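Local coordinates for protein putative polyprenyl synthetase (Streptomyces coelicolor, PDB 3NF2) that probably elongates allylic diphosphates by magnesium-dependent, head-to-tail addition of isopentenyl units, at residues H87-L92 against S154-Q159; G195-G200 against R204-L209; G231-D234 against Q239-S242; G261-R266 against E296-R301. One frame throughout, in Å; residues are numbered along the deposited sequence.

Interaction 1. Residues H87-L92 against S154-Q159. With SO4 (sulfate ion), chain B.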
loop_
_atom_site.group_PDB
_atom_site.type_symbol
_atom_site.label_atom_id
_atom_site.label_comp_id
_atom_site.label_asym_id
_atom_site.label_seq_id
_atom_site.Cartn_x
_atom_site.Cartn_y
_atom_site.Cartn_z
ATOM N N HIS A 87 6.423 6.660 5.726
ATOM C CA HIS A 87 7.322 6.095 6.729
ATOM C C HIS A 87 6.606 5.112 7.635
ATOM O O HIS A 87 7.090 4.007 7.850
ATOM C CB HIS A 87 7.975 7.190 7.578
ATOM C CG HIS A 87 8.710 6.669 8.774
ATOM N ND1 HIS A 87 9.859 5.912 8.669
ATOM C CD2 HIS A 87 8.460 6.792 10.098
ATOM C CE1 HIS A 87 10.281 5.589 9.879
ATOM N NE2 HIS A 87 9.456 6.117 10.765
ATOM N N ASN A 88 5.446 5.511 8.148
ATOM C CA ASN A 88 4.708 4.686 9.097
ATOM C C ASN A 88 3.967 3.493 8.478
ATOM O O ASN A 88 3.828 2.449 9.117
ATOM C CB ASN A 88 3.794 5.555 9.947
ATOM C CG ASN A 88 4.570 6.374 10.957
ATOM O OD1 ASN A 88 4.937 5.880 12.033
ATOM N ND2 ASN A 88 4.834 7.626 10.618
ATOM N N PHE A 89 3.530 3.655 7.231
ATOM C CA PHE A 89 3.027 2.555 6.396
ATOM C C PHE A 89 4.100 1.496 6.258
ATOM O O PHE A 89 3.836 0.300 6.383
ATOM C CB PHE A 89 2.582 3.108 5.019
ATOM C CG PHE A 89 3.039 2.288 3.815
ATOM C CD1 PHE A 89 4.084 2.740 3.010
ATOM C CD2 PHE A 89 2.390 1.102 3.456
ATOM C CE1 PHE A 89 4.510 2.008 1.885
ATOM C CE2 PHE A 89 2.800 0.364 2.330
ATOM C CZ PHE A 89 3.866 0.816 1.548
ATOM N N SER A 90 5.323 1.953 6.023
ATOM C CA SER A 90 6.462 1.074 5.906
ATOM C C SER A 90 6.705 0.314 7.217
ATOM O O SER A 90 6.900 -0.890 7.185
ATOM C CB SER A 90 7.687 1.877 5.473
ATOM O OG SER A 90 8.808 1.044 5.285
ATOM N N LEU A 91 6.631 0.995 8.359
ATOM C CA LEU A 91 6.840 0.344 9.651
ATOM C C LEU A 91 5.794 -0.727 9.942
ATOM O O LEU A 91 6.134 -1.851 10.319
ATOM C CB LEU A 91 6.821 1.364 10.796
ATOM C CG LEU A 91 7.865 2.472 10.883
ATOM C CD1 LEU A 91 7.682 3.233 12.194
ATOM C CD2 LEU A 91 9.281 1.903 10.775
ATOM N N LEU A 92 4.527 -0.358 9.771
ATOM C CA LEU A 92 3.398 -1.243 10.035
ATOM C C LEU A 92 3.534 -2.560 9.282
ATOM O O LEU A 92 3.403 -3.630 9.863
ATOM C CB LEU A 92 2.087 -0.551 9.651
ATOM C CG LEU A 92 1.542 0.473 10.649
ATOM C CD1 LEU A 92 0.557 1.404 9.982
ATOM C CD2 LEU A 92 0.897 -0.214 11.834
ATOM N N SER A 154 11.095 2.524 -3.677
ATOM C CA SER A 154 12.423 2.234 -3.170
ATOM C C SER A 154 12.417 1.522 -1.827
ATOM O O SER A 154 13.120 0.541 -1.669
ATOM C CB SER A 154 13.248 3.515 -3.089
ATOM O OG SER A 154 13.677 3.899 -4.379
ATOM N N LEU A 155 11.632 2.016 -0.872
ATOM C CA LEU A 155 11.458 1.366 0.434
ATOM C C LEU A 155 10.919 -0.063 0.303
ATOM O O LEU A 155 11.304 -0.955 1.067
ATOM C CB LEU A 155 10.465 2.168 1.279
ATOM C CG LEU A 155 10.914 3.458 1.968
ATOM C CD1 LEU A 155 9.685 4.297 2.275
ATOM C CD2 LEU A 155 11.661 3.130 3.258
ATOM N N ILE A 156 10.000 -0.260 -0.645
ATOM C CA ILE A 156 9.463 -1.589 -0.948
ATOM C C ILE A 156 10.591 -2.482 -1.486
ATOM O O ILE A 156 10.743 -3.629 -1.032
ATOM C CB ILE A 156 8.251 -1.508 -1.926
ATOM C CG1 ILE A 156 7.055 -0.837 -1.241
ATOM C CG2 ILE A 156 7.850 -2.881 -2.413
ATOM C CD1 ILE A 156 6.112 -0.141 -2.214
ATOM N N ASP A 157 11.405 -1.929 -2.396
ATOM C CA ASP A 157 12.601 -2.608 -2.928
ATOM C C ASP A 157 13.551 -3.019 -1.826
ATOM O O ASP A 157 14.063 -4.140 -1.837
ATOM C CB ASP A 157 13.380 -1.724 -3.906
ATOM C CG ASP A 157 12.709 -1.597 -5.261
ATOM O OD1 ASP A 157 13.188 -0.768 -6.070
ATOM O OD2 ASP A 157 11.713 -2.310 -5.512
ATOM N N GLY A 158 13.774 -2.110 -0.874
ATOM C CA GLY A 158 14.696 -2.347 0.230
ATOM C C GLY A 158 14.239 -3.486 1.107
ATOM O O GLY A 158 15.043 -4.316 1.519
ATOM N N GLN A 159 12.938 -3.508 1.373
ATOM C CA GLN A 159 12.295 -4.603 2.079
ATOM C C GLN A 159 12.342 -5.937 1.313
ATOM O O GLN A 159 12.550 -6.987 1.926
ATOM C CB GLN A 159 10.857 -4.214 2.453
ATOM C CG GLN A 159 10.127 -5.240 3.305
ATOM C CD GLN A 159 10.784 -5.482 4.652
ATOM O OE1 GLN A 159 11.567 -4.659 5.136
ATOM N NE2 GLN A 159 10.458 -6.618 5.271
HETATM S S SO4 B . 11.437 7.637 13.678
HETATM O O1 SO4 B . 10.360 8.543 13.276
HETATM O O2 SO4 B . 11.976 8.101 14.956
HETATM O O3 SO4 B . 10.887 6.284 13.806
HETATM O O4 SO4 B . 12.521 7.625 12.687
#
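Ser90 and Phe89 carry the touch of helix 77-98 on helix 139-165, the first meeting Leu155 and the second Ile156. Ser90 OG lies 4.1 Å from Leu155 CD2, a polar tip beside a methyl, while Phe89 presents its ring edge, CZ standing 4.5 Å from Ile156 CD1 near the ring plane. No hydrogen bond crosses this sparse contact in the buried middle of the chain, apolar at Phe89 and Ile156 and hydroxyl-on-methyl at Ser90 and Leu155. Leu155 reaches across with CG anti to its carbonyl carbon (chi1 -78°), which sends the isobutyl group to Ser90 and also onto Val86.

The setting is the all-helical terpenoid synthase fold, whose first aspartate-rich motif ends helix 77-98. Ser90 OG makes a weak hydrogen bond to Asp94 of that motif, and Gln159 NE2 binds Asp98, which probably helps to position the motif from both helices.

His87, whose CB points away from helix 139-165, brings NE2 to a sulfate, probably from the crystallisation liquor, giving a weak bond of 3.4 Å to O3. The same ion is held by Arg58, Arg104 and the backbone N of Lys55, consistent with the isopentenyl diphosphate pocket of relatives. Leu91 CG sits 3.9 Å above one face of the imidazole, near its rim. With an alanine at His87, the sulfate would probably lose its imidazole donor and a gap would open beside Leu91 and Leu187. Further out, Phe89 stacks on Phe126 and meets His93 edge-to-face, and Met31 of the second subunit packs on Ile156.

Interaction 2. Residues G195-G200 against R204-L209; sequences GAVLGG and RTADTL
A helical hairpin, in which helix 173-198 turns back almost at once into helix 203-230, is closed here by Ala196 and Val197 meeting Leu209 and Ala206. The four side chains form two methyl-to-methyl contacts. Ala196 CB lies 3.7 Å from Leu209 CD1, and one residue further along, Val197 CG2 lies 3.7 Å from Ala206 CB. The pairing runs in opposite directions on the two helices, as a hairpin demands. With alanine on one side of each pair, the backbones can come close: the CA atoms of Val197 and Ala206 are 6.5 Å apart.

Val197 is turned so that CG1 is anti to the backbone N (chi1 176°), and this leaves CG2 as the branch that reaches Ala206. Leu209 has the longer way to go; its CG is anti to the carbonyl carbon, and CD1 is the branch that reaches Ala196.

Helix 173-198 ends in a Schellman motif. Ala201 N is bonded back to Ala196 O and Gly200 N weakly to Val197 O, with Gly200 as the C-prime residue at positive phi (99°), where a CB would press on the carbonyl O of Gly199. On the far helix, Thr208 OG1 bonds to Arg204 O at 3.2 Å, the hydroxyl sitting nearly in line with the C=O bond (164°). Helix 139-165 packs on both members of the hairpin: Arg143 and Ala144 lie against Val197, and Arg147 touches Ala206 while forming a salt bridge with Asp207.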
loop_
_atom_site.group_PDB
_atom_site.type_symbol
_atom_site.label_atom_id
_atom_site.label_comp_id
_atom_site.label_asym_id
_atom_site.label_seq_id
_atom_site.Cartn_x
_atom_site.Cartn_y
_atom_site.Cartn_z
ATOM N N GLY A 195 9.571 19.730 -0.089
ATOM C CA GLY A 195 9.171 21.108 0.202
ATOM C C GLY A 195 9.510 22.053 -0.940
ATOM O O GLY A 195 8.711 22.919 -1.284
ATOM N N ALA A 196 10.689 21.859 -1.530
ATOM C CA ALA A 196 11.184 22.675 -2.635
ATOM C C ALA A 196 10.343 22.505 -3.882
ATOM O O ALA A 196 10.024 23.488 -4.558
ATOM C CB ALA A 196 12.632 22.330 -2.934
ATOM N N VAL A 197 9.998 21.253 -4.182
ATOM C CA VAL A 197 9.105 20.924 -5.289
ATOM C C VAL A 197 7.732 21.580 -5.086
ATOM O O VAL A 197 7.131 22.073 -6.045
ATOM C CB VAL A 197 8.978 19.392 -5.485
ATOM C CG1 VAL A 197 7.976 19.057 -6.569
ATOM C CG2 VAL A 197 10.320 18.798 -5.876
ATOM N N LEU A 198 7.273 21.617 -3.831
ATOM C CA LEU A 198 6.007 22.269 -3.474
ATOM C C LEU A 198 6.084 23.797 -3.589
ATOM O O LEU A 198 5.069 24.462 -3.807
ATOM C CB LEU A 198 5.555 21.852 -2.064
ATOM C CG LEU A 198 4.995 20.431 -1.886
ATOM C CD1 LEU A 198 4.752 20.083 -0.414
ATOM C CD2 LEU A 198 3.718 20.219 -2.704
ATOM N N GLY A 199 7.296 24.336 -3.450
ATOM C CA GLY A 199 7.548 25.771 -3.592
ATOM C C GLY A 199 7.927 26.221 -4.997
ATOM O O GLY A 199 8.314 27.370 -5.192
ATOM N N GLY A 200 7.836 25.313 -5.970
ATOM C CA GLY A 200 8.031 25.652 -7.386
ATOM C C GLY A 200 9.379 25.382 -8.050
ATOM O O GLY A 200 9.544 25.696 -9.234
ATOM N N ARG A 204 15.930 20.154 -11.889
ATOM C CA ARG A 204 17.363 20.067 -11.578
ATOM C C ARG A 204 17.716 20.475 -10.139
ATOM O O ARG A 204 18.595 19.863 -9.521
ATOM C CB ARG A 204 18.195 20.871 -12.585
ATOM C CG ARG A 204 18.365 20.187 -13.950
ATOM C CD ARG A 204 19.539 20.760 -14.755
ATOM N NE ARG A 204 20.840 20.436 -14.154
ATOM C CZ ARG A 204 21.595 21.294 -13.462
ATOM N NH1 ARG A 204 22.757 20.896 -12.954
ATOM N NH2 ARG A 204 21.191 22.549 -13.274
ATOM N N THR A 205 17.052 21.484 -9.625
ATOM C CA THR A 205 17.271 21.884 -8.259
ATOM C C THR A 205 16.836 20.766 -7.334
ATOM O O THR A 205 17.454 20.495 -6.338
ATOM C CB THR A 205 16.446 23.114 -7.919
ATOM O OG1 THR A 205 16.589 24.093 -8.942
ATOM C CG2 THR A 205 16.862 23.687 -6.620
ATOM N N ALA A 206 15.721 20.147 -7.650
ATOM C CA ALA A 206 15.178 19.101 -6.818
ATOM C C ALA A 206 16.034 17.838 -6.742
ATOM O O ALA A 206 16.265 17.313 -5.674
ATOM C CB ALA A 206 13.797 18.777 -7.265
ATOM N N ASP A 207 16.550 17.398 -7.877
ATOM C CA ASP A 207 17.352 16.204 -7.930
ATOM C C ASP A 207 18.546 16.393 -7.073
ATOM O O ASP A 207 19.011 15.464 -6.465
ATOM C CB ASP A 207 17.888 15.979 -9.316
ATOM C CG ASP A 207 16.836 15.779 -10.297
ATOM O OD1 ASP A 207 15.674 15.870 -9.933
ATOM O OD2 ASP A 207 17.159 15.515 -11.447
ATOM N N THR A 208 19.099 17.578 -7.094
ATOM C CA THR A 208 20.291 17.824 -6.345
ATOM C C THR A 208 20.049 17.724 -4.868
ATOM O O THR A 208 20.822 17.180 -4.143
ATOM C CB THR A 208 20.937 19.129 -6.767
ATOM O OG1 THR A 208 21.347 19.005 -8.127
ATOM C CG2 THR A 208 22.119 19.428 -5.939
ATOM N N LEU A 209 18.939 18.245 -4.431
ATOM C CA LEU A 209 18.549 18.164 -3.017
ATOM C C LEU A 209 18.277 16.724 -2.610
ATOM O O LEU A 209 18.485 16.346 -1.467
ATOM C CB LEU A 209 17.300 19.007 -2.746
ATOM C CG LEU A 209 17.408 20.532 -2.803
ATOM C CD1 LEU A 209 16.064 21.097 -3.193
ATOM C CD2 LEU A 209 17.859 21.100 -1.467
#

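Interaction 3. Residues G231-D234 against Q239-S242. With SO4 (sulfate ion), chain G.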
loop_
_atom_site.group_PDB
_atom_site.type_symbol
_atom_site.label_atom_id
_atom_site.label_comp_id
_atom_site.label_asym_id
_atom_site.label_seq_id
_atom_site.Cartn_x
_atom_site.Cartn_y
_atom_site.Cartn_z
ATOM N N GLY A 231 26.444 1.134 20.941
ATOM C CA GLY A 231 25.731 2.180 21.663
ATOM C C GLY A 231 25.461 1.850 23.117
ATOM O O GLY A 231 25.162 0.705 23.462
ATOM N N ASP A 232 25.572 2.873 23.962
ATOM C CA ASP A 232 25.336 2.756 25.395
ATOM C C ASP A 232 23.828 2.808 25.652
ATOM O O ASP A 232 23.162 3.711 25.146
ATOM C CB ASP A 232 26.058 3.908 26.109
ATOM C CG ASP A 232 25.870 3.892 27.624
ATOM O OD1 ASP A 232 25.862 2.799 28.237
ATOM O OD2 ASP A 232 25.753 4.994 28.204
ATOM N N PRO A 233 23.281 1.828 26.418
ATOM C CA PRO A 233 21.862 1.762 26.835
ATOM C C PRO A 233 21.273 3.051 27.428
ATOM O O PRO A 233 20.049 3.222 27.428
ATOM C CB PRO A 233 21.869 0.670 27.911
ATOM C CG PRO A 233 22.951 -0.238 27.509
ATOM C CD PRO A 233 23.990 0.579 26.763
ATOM N N ASP A 234 22.137 3.938 27.922
ATOM C CA ASP A 234 21.722 5.204 28.531
ATOM C C ASP A 234 21.482 6.289 27.479
ATOM O O ASP A 234 20.930 7.347 27.782
ATOM C CB ASP A 234 22.766 5.682 29.552
ATOM C CG ASP A 234 23.241 4.567 30.489
ATOM O OD1 ASP A 234 22.548 3.530 30.605
ATOM O OD2 ASP A 234 24.313 4.733 31.111
ATOM N N GLN A 239 18.967 -2.518 24.512
ATOM C CA GLN A 239 19.927 -3.398 25.199
ATOM C C GLN A 239 21.340 -3.262 24.615
ATOM O O GLN A 239 21.513 -2.703 23.525
ATOM C CB GLN A 239 19.497 -4.865 25.082
ATOM C CG GLN A 239 18.068 -5.187 25.492
ATOM C CD GLN A 239 17.722 -6.652 25.229
ATOM O OE1 GLN A 239 18.259 -7.554 25.878
ATOM N NE2 GLN A 239 16.831 -6.893 24.269
ATOM N N THR A 240 22.343 -3.769 25.337
ATOM C CA THR A 240 23.711 -3.836 24.808
ATOM C C THR A 240 23.746 -4.733 23.563
ATOM O O THR A 240 23.067 -5.765 23.519
ATOM C CB THR A 240 24.747 -4.364 25.852
ATOM O OG1 THR A 240 24.351 -5.657 26.327
ATOM C CG2 THR A 240 24.898 -3.417 27.033
ATOM N N TRP A 241 24.522 -4.317 22.562
ATOM C CA TRP A 241 24.709 -5.046 21.297
ATOM C C TRP A 241 23.375 -5.456 20.648
ATOM O O TRP A 241 23.252 -6.570 20.129
ATOM C CB TRP A 241 25.637 -6.275 21.479
ATOM C CG TRP A 241 26.594 -6.167 22.636
ATOM C CD1 TRP A 241 26.438 -6.718 23.875
ATOM C CD2 TRP A 241 27.836 -5.448 22.672
ATOM N NE1 TRP A 241 27.496 -6.382 24.681
ATOM C CE2 TRP A 241 28.370 -5.603 23.970
ATOM C CE3 TRP A 241 28.544 -4.683 21.736
ATOM C CZ2 TRP A 241 29.590 -5.028 24.359
ATOM C CZ3 TRP A 241 29.758 -4.100 22.126
ATOM C CH2 TRP A 241 30.269 -4.287 23.422
ATOM N N SER A 242 22.396 -4.546 20.680
ATOM C CA SER A 242 21.001 -4.856 20.314
ATOM C C SER A 242 20.852 -5.437 18.907
ATOM O O SER A 242 20.156 -6.434 18.728
ATOM C CB SER A 242 20.082 -3.633 20.494
ATOM O OG SER A 242 20.116 -2.776 19.356
HETATM S S SO4 G . 15.825 -3.692 22.797
HETATM O O1 SO4 G . 15.075 -2.966 21.770
HETATM O O2 SO4 G . 15.014 -4.768 23.382
HETATM O O3 SO4 G . 17.051 -4.217 22.182
HETATM O O4 SO4 G . 16.152 -2.802 23.908
HETATM O O HOH W 1 25.997 -1.958 23.072
#
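Gly231, the first residue beyond helix 203-230, meets Trp241 through a single water. Its carbonyl O accepts from that water at 2.8 Å, and the water in turn accepts from Trp241 N, also at 2.8 Å, so one molecule joins the two backbones. Asp232 follows at the N-cap position, and its carbonyl O makes a weak hydrogen bond to Thr236 OG1. Pro233 then opens the short helix 233-236 and supplies the direct touch: its ring atom CG lies 3.8 Å from Thr240 CG2, with CD a little further from the same methyl.

On the other segment, Gln239 to Ser242 form a type II beta turn, and Trp241 takes positive phi (50°) at its third position. The indole NE1 bonds to Glu285, which ties the turn to helix 285-297. With CG of Gln239 beside the backbone N (chi1 -52°), the extended chain brings NE2 to the same sulfate as the backbone N-H: N meets O4 at 2.9 Å and NE2 meets O2 at 2.9 Å, the latter with an N-H...O angle of 155°.

The loop follows the second aspartate-rich region of the family. The sulfate is probably a crystallisation ion, but two neutral N-H donors from one glutamine make a site able to take an oxyanion, whereas the two segments meet chiefly through Pro233 on Thr240 and share one water, with no direct hydrogen bond.

Interaction 4. Residues G261-R266 against E296-R301; sequences GAASER and EEAGGR. With SO4 (sulfate ion), chain F.
Glu297 lays its side chain, from CB to OE1, along Ala263 CB. Its CB is 3.9 Å from Ala263 CB, CG is 3.8 Å from the same methyl, CD stays about as near, and at the tip OE1 is 4.0 Å away. The chain can run alongside because CG is anti to the backbone N (chi1 -171°) and the rest is extended, so that one methyl meets four successive atoms. Next to it, Ala298 CB packs on Ala263 CB at 3.9 Å and reaches over to the backbone N of Ser264, whose own OG bonds to Ala256 O within the chain.

At the other end of the segment, Arg301 extends toward a sulfate, probably from the crystallisation liquor. NH1 donates to O3 at 2.9 Å (175°) and NH2 to O1 at 2.7 Å (170°), a nearly straight pair at the guanidinium edge. NH1 also forms a salt bridge with Glu296 OE1 at 3.1 Å, meeting it from above the carboxylate plane, and Trp230 adds a cation-pi contact. A leucine in place of Arg301 would probably leave the sulfate and Glu296 without their charged mate and strip Trp230 of its cation.

Gly299, at positive phi, ends helix 285-297 in a Schellman motif and serves as the N-cap of helix 300-319, a junction packed on the first turn of helix 262-275 in the all-helical fold.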
loop_
_atom_site.group_PDB
_atom_site.type_symbol
_atom_site.label_atom_id
_atom_site.label_comp_id
_atom_site.label_asym_id
_atom_site.label_seq_id
_atom_site.Cartn_x
_atom_site.Cartn_y
_atom_site.Cartn_z
ATOM N N GLY A 261 41.040 -12.532 6.477
ATOM C CA GLY A 261 41.932 -12.523 7.635
ATOM C C GLY A 261 41.265 -13.266 8.775
ATOM O O GLY A 261 40.056 -13.513 8.737
ATOM N N ALA A 262 42.043 -13.604 9.797
ATOM C CA ALA A 262 41.608 -14.527 10.851
ATOM C C ALA A 262 40.385 -14.077 11.645
ATOM O O ALA A 262 39.616 -14.911 12.126
ATOM C CB ALA A 262 42.768 -14.837 11.800
ATOM N N ALA A 263 40.229 -12.766 11.802
ATOM C CA ALA A 263 39.086 -12.200 12.501
ATOM C C ALA A 263 37.837 -12.365 11.644
ATOM O O ALA A 263 36.803 -12.834 12.112
ATOM C CB ALA A 263 39.335 -10.726 12.794
ATOM N N SER A 264 37.970 -11.995 10.376
ATOM C CA SER A 264 36.897 -12.097 9.406
ATOM C C SER A 264 36.425 -13.536 9.185
ATOM O O SER A 264 35.218 -13.796 9.178
ATOM C CB SER A 264 37.366 -11.517 8.089
ATOM O OG SER A 264 36.352 -11.624 7.108
ATOM N N GLU A 265 37.381 -14.452 9.004
ATOM C CA GLU A 265 37.077 -15.865 8.777
ATOM C C GLU A 265 36.344 -16.458 9.973
ATOM O O GLU A 265 35.345 -17.152 9.807
ATOM C CB GLU A 265 38.352 -16.672 8.478
ATOM C CG GLU A 265 39.162 -16.214 7.252
ATOM C CD GLU A 265 38.605 -16.686 5.908
ATOM O OE1 GLU A 265 37.850 -17.682 5.871
ATOM O OE2 GLU A 265 38.942 -16.060 4.880
ATOM N N ARG A 266 36.819 -16.168 11.179
ATOM C CA ARG A 266 36.200 -16.729 12.380
ATOM C C ARG A 266 34.795 -16.170 12.641
ATOM O O ARG A 266 33.886 -16.903 13.061
ATOM C CB ARG A 266 37.107 -16.545 13.598
ATOM C CG ARG A 266 36.583 -17.202 14.880
ATOM C CD ARG A 266 36.295 -18.696 14.684
ATOM N NE ARG A 266 35.621 -19.255 15.848
ATOM C CZ ARG A 266 35.039 -20.450 15.887
ATOM N NH1 ARG A 266 34.454 -20.851 17.006
ATOM N NH2 ARG A 266 35.031 -21.236 14.815
ATOM N N GLU A 296 35.210 -5.418 15.119
ATOM C CA GLU A 296 36.220 -4.378 15.252
ATOM C C GLU A 296 37.614 -4.828 14.768
ATOM O O GLU A 296 38.224 -4.137 13.938
ATOM C CB GLU A 296 36.257 -3.791 16.673
ATOM C CG GLU A 296 37.084 -2.506 16.741
ATOM C CD GLU A 296 36.800 -1.632 17.953
ATOM O OE1 GLU A 296 36.011 -2.033 18.838
ATOM O OE2 GLU A 296 37.378 -0.524 18.010
ATOM N N GLU A 297 38.089 -5.994 15.230
ATOM C CA GLU A 297 39.376 -6.535 14.740
ATOM C C GLU A 297 39.437 -6.673 13.218
ATOM O O GLU A 297 40.455 -6.334 12.610
ATOM C CB GLU A 297 39.778 -7.861 15.414
ATOM C CG GLU A 297 41.226 -8.294 15.054
ATOM C CD GLU A 297 41.676 -9.627 15.657
ATOM O OE1 GLU A 297 42.558 -10.280 15.055
ATOM O OE2 GLU A 297 41.181 -10.017 16.732
ATOM N N ALA A 298 38.343 -7.115 12.595
ATOM C CA ALA A 298 38.314 -7.246 11.128
ATOM C C ALA A 298 38.199 -5.909 10.389
ATOM O O ALA A 298 38.174 -5.872 9.151
ATOM C CB ALA A 298 37.204 -8.197 10.696
ATOM N N GLY A 299 38.124 -4.812 11.143
ATOM C CA GLY A 299 38.040 -3.482 10.552
ATOM C C GLY A 299 36.633 -3.073 10.144
ATOM O O GLY A 299 36.466 -2.181 9.305
ATOM N N GLY A 300 35.627 -3.721 10.735
ATOM C CA GLY A 300 34.221 -3.430 10.436
ATOM C C GLY A 300 33.737 -2.086 10.961
ATOM O O GLY A 300 33.086 -1.331 10.240
ATOM N N ARG A 301 34.057 -1.793 12.217
ATOM C CA ARG A 301 33.669 -0.538 12.856
ATOM C C ARG A 301 34.291 0.669 12.166
ATOM O O ARG A 301 33.586 1.612 11.785
ATOM C CB ARG A 301 34.100 -0.547 14.313
ATOM C CG ARG A 301 33.679 0.669 15.087
ATOM C CD ARG A 301 34.101 0.524 16.516
ATOM N NE ARG A 301 33.369 1.420 17.395
ATOM C CZ ARG A 301 33.475 1.400 18.716
ATOM N NH1 ARG A 301 34.280 0.523 19.294
ATOM N NH2 ARG A 301 32.761 2.237 19.457
HETATM S S SO4 F . 33.735 1.580 22.978
HETATM O O1 SO4 F . 32.967 2.480 22.122
HETATM O O2 SO4 F . 32.837 0.900 23.909
HETATM O O3 SO4 F . 34.414 0.585 22.152
HETATM O O4 SO4 F . 34.725 2.356 23.722
#

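How the interactions relate
The four contacts follow one another along the chain and none touches another. Interaction 1 lies nearest the middle of the fold, its centre about 25 Å from that of interaction 3. Interaction 1 holds the helix bearing one aspartate-rich motif, and its sulfate probably lies where relatives bind isopentenyl diphosphate; interaction 3 follows the second aspartate-rich region. Interactions 3 and 4 are the closest pair, with nearest atoms about 7 Å apart, and helix 285-297 joins them, packing on Trp241 and ending at the junction of interaction 4. Interaction 2 sits at the far end of helix 203-230 from interaction 3, about 38 Å away between centres and on the opposite side of the chain's centre.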